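Local coordinates for angiopoietin-related protein 3 (Homo sapiens, PDB 6EUA), which raises plasma triglycerides by inhibiting lipoprotein lipase and, through the fibrinogen-like domain described here, mediates endothelial cell adhesion, at residues A139-K144 with H172-E177. Residues are numbered along the deposited sequence; the frame is centred on the assembly and turned at random.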
loop_
_atom_site.group_PDB
_atom_site.type_symbol
_atom_site.label_atom_id
_atom_site.label_comp_id
_atom_site.label_asym_id
_atom_site.label_seq_id
_atom_site.Cartn_x
_atom_site.Cartn_y
_atom_site.Cartn_z
ATOM N N ALA A 139 -1.358 -30.223 -7.244
ATOM C CA ALA A 139 -2.639 -30.676 -6.720
ATOM C C ALA A 139 -3.801 -30.464 -7.680
ATOM O O ALA A 139 -4.911 -30.912 -7.383
ATOM C CB ALA A 139 -2.966 -29.960 -5.398
ATOM N N ILE A 140 -3.584 -29.790 -8.805
ATOM C CA ILE A 140 -4.644 -29.463 -9.756
ATOM C C ILE A 140 -4.518 -30.416 -10.939
ATOM O O ILE A 140 -3.397 -30.664 -11.410
ATOM C CB ILE A 140 -4.551 -27.987 -10.186
ATOM C CG1 ILE A 140 -4.511 -27.079 -8.953
ATOM C CG2 ILE A 140 -5.708 -27.593 -11.096
ATOM C CD1 ILE A 140 -3.966 -25.685 -9.212
ATOM N N PRO A 141 -5.614 -30.993 -11.428
ATOM C CA PRO A 141 -5.525 -31.894 -12.589
ATOM C C PRO A 141 -4.929 -31.192 -13.801
ATOM O O PRO A 141 -5.331 -30.082 -14.155
ATOM C CB PRO A 141 -6.982 -32.297 -12.833
ATOM C CG PRO A 141 -7.663 -32.100 -11.511
ATOM C CD PRO A 141 -6.981 -30.912 -10.884
ATOM N N GLU A 142 -3.962 -31.848 -14.440
ATOM C CA GLU A 142 -3.307 -31.301 -15.620
ATOM C C GLU A 142 -3.944 -31.834 -16.903
ATOM O O GLU A 142 -4.526 -32.920 -16.933
ATOM C CB GLU A 142 -1.817 -31.642 -15.625
ATOM C CG GLU A 142 -1.026 -31.120 -14.451
ATOM C CD GLU A 142 0.454 -31.468 -14.560
ATOM O OE1 GLU A 142 1.044 -31.207 -15.637
ATOM O OE2 GLU A 142 1.017 -32.019 -13.582
ATOM N N ASN A 143 -3.806 -31.049 -17.977
ATOM C CA ASN A 143 -4.244 -31.434 -19.323
ATOM C C ASN A 143 -5.745 -31.699 -19.391
ATOM O O ASN A 143 -6.215 -32.514 -20.190
ATOM C CB ASN A 143 -3.456 -32.643 -19.828
ATOM C CG ASN A 143 -2.066 -32.268 -20.256
ATOM O OD1 ASN A 143 -1.887 -31.426 -21.139
ATOM N ND2 ASN A 143 -1.068 -32.866 -19.618
ATOM N N LYS A 144 -6.498 -31.014 -18.537
ATOM C CA LYS A 144 -7.944 -31.131 -18.460
ATOM C C LYS A 144 -8.562 -29.742 -18.524
ATOM O O LYS A 144 -7.976 -28.761 -18.052
ATOM C CB LYS A 144 -8.382 -31.830 -17.162
ATOM C CG LYS A 144 -7.614 -33.109 -16.852
ATOM C CD LYS A 144 -8.353 -34.321 -17.351
ATOM C CE LYS A 144 -7.483 -35.573 -17.275
ATOM N NZ LYS A 144 -7.282 -36.175 -18.628
ATOM N N HIS A 172 -12.766 -30.003 -12.140
ATOM C CA HIS A 172 -13.055 -31.116 -13.029
ATOM C C HIS A 172 -13.575 -32.239 -12.138
ATOM O O HIS A 172 -13.458 -32.173 -10.912
ATOM C CB HIS A 172 -11.798 -31.518 -13.813
ATOM C CG HIS A 172 -11.871 -32.861 -14.467
ATOM N ND1 HIS A 172 -10.805 -33.734 -14.461
ATOM C CD2 HIS A 172 -12.833 -33.447 -15.217
ATOM C CE1 HIS A 172 -11.128 -34.825 -15.130
ATOM N NE2 HIS A 172 -12.358 -34.681 -15.589
ATOM N N ASP A 173 -14.183 -33.260 -12.757
ATOM C CA ASP A 173 -14.731 -34.405 -12.027
ATOM C C ASP A 173 -13.755 -34.996 -11.015
ATOM O O ASP A 173 -14.183 -35.579 -10.013
ATOM C CB ASP A 173 -15.158 -35.508 -13.003
ATOM C CG ASP A 173 -15.735 -34.965 -14.296
ATOM O OD1 ASP A 173 -15.285 -35.395 -15.381
ATOM O OD2 ASP A 173 -16.641 -34.112 -14.231
ATOM N N GLU A 174 -12.445 -34.889 -11.276
ATOM C CA GLU A 174 -11.444 -35.399 -10.344
ATOM C C GLU A 174 -11.392 -34.600 -9.046
ATOM O O GLU A 174 -10.932 -35.129 -8.030
ATOM C CB GLU A 174 -10.063 -35.409 -10.997
ATOM C CG GLU A 174 -9.975 -36.278 -12.239
ATOM C CD GLU A 174 -8.602 -36.231 -12.895
ATOM O OE1 GLU A 174 -7.680 -35.602 -12.329
ATOM O OE2 GLU A 174 -8.451 -36.818 -13.988
ATOM N N CYS A 175 -11.838 -33.341 -9.059
ATOM C CA CYS A 175 -12.066 -32.570 -7.834
ATOM C C CYS A 175 -10.726 -32.354 -7.145
ATOM O O CYS A 175 -9.812 -31.792 -7.776
ATOM C CB CYS A 175 -13.137 -33.282 -6.994
ATOM S SG CYS A 175 -14.844 -33.113 -7.623
ATOM N N GLY A 176 -10.560 -32.752 -5.892
ATOM C CA GLY A 176 -9.313 -32.613 -5.175
ATOM C C GLY A 176 -9.359 -31.482 -4.159
ATOM O O GLY A 176 -10.185 -30.566 -4.226
ATOM N N GLU A 177 -8.427 -31.552 -3.207
ATOM C CA GLU A 177 -8.206 -30.486 -2.229
ATOM C C GLU A 177 -7.160 -29.542 -2.810
ATOM O O GLU A 177 -5.954 -29.702 -2.594
ATOM C CB GLU A 177 -7.772 -31.062 -0.885
ATOM C CG GLU A 177 -8.910 -31.306 0.096
ATOM C CD GLU A 177 -8.537 -32.285 1.196
ATOM O OE1 GLU A 177 -8.745 -31.949 2.381
ATOM O OE2 GLU A 177 -8.045 -33.392 0.879
#
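P141 and K144 meet H172 and E174 in a loop-to-loop surface contact of the fibrinogen C-terminal domain, an example of how irregular segments can pack by setting proline and lysine carbons against an imidazole and a carboxylate, with no hydrogen bond between the segments. The loops run antiparallel, A139 opposite G176 and K144 opposite H172, and bury 269 Å². At the centre, the proline ring and the E174 side chain slide past each other in opposite directions. CB of P141 lies 3.4 Å from OE1 of E174 and, more loosely, faces the edge of the H172 imidazole near its plane. K144 lays its methylenes obliquely against that ring, CD being 3.6 Å from CE1 of H172. The imidazole is brought there by a first torsion that sets CG anti to the backbone N (chi1 164°), and its ND1 is buried by the contact without a polar partner in the model. The lysine crosses E174 at about a right angle: CE approaches OE2 of E174 at 3.6 Å, but NZ stays 4.8 Å from that oxygen, so any attraction between the charges is probably weak and not a direct pairing. A type I turn from H172 to C175, closed by the bond from C175 N to H172 O (2.7 Å), lets the H172 and E174 side chains both turn toward segment 139-144. C175 also ties its loop to C161 by a disulfide. The first loop links strands 127-134 and 147-149, the second follows strand 169-171, and the A139 and I140 side chains touch W201 of strand 199-202, whose K202 forms a salt bridge with E177.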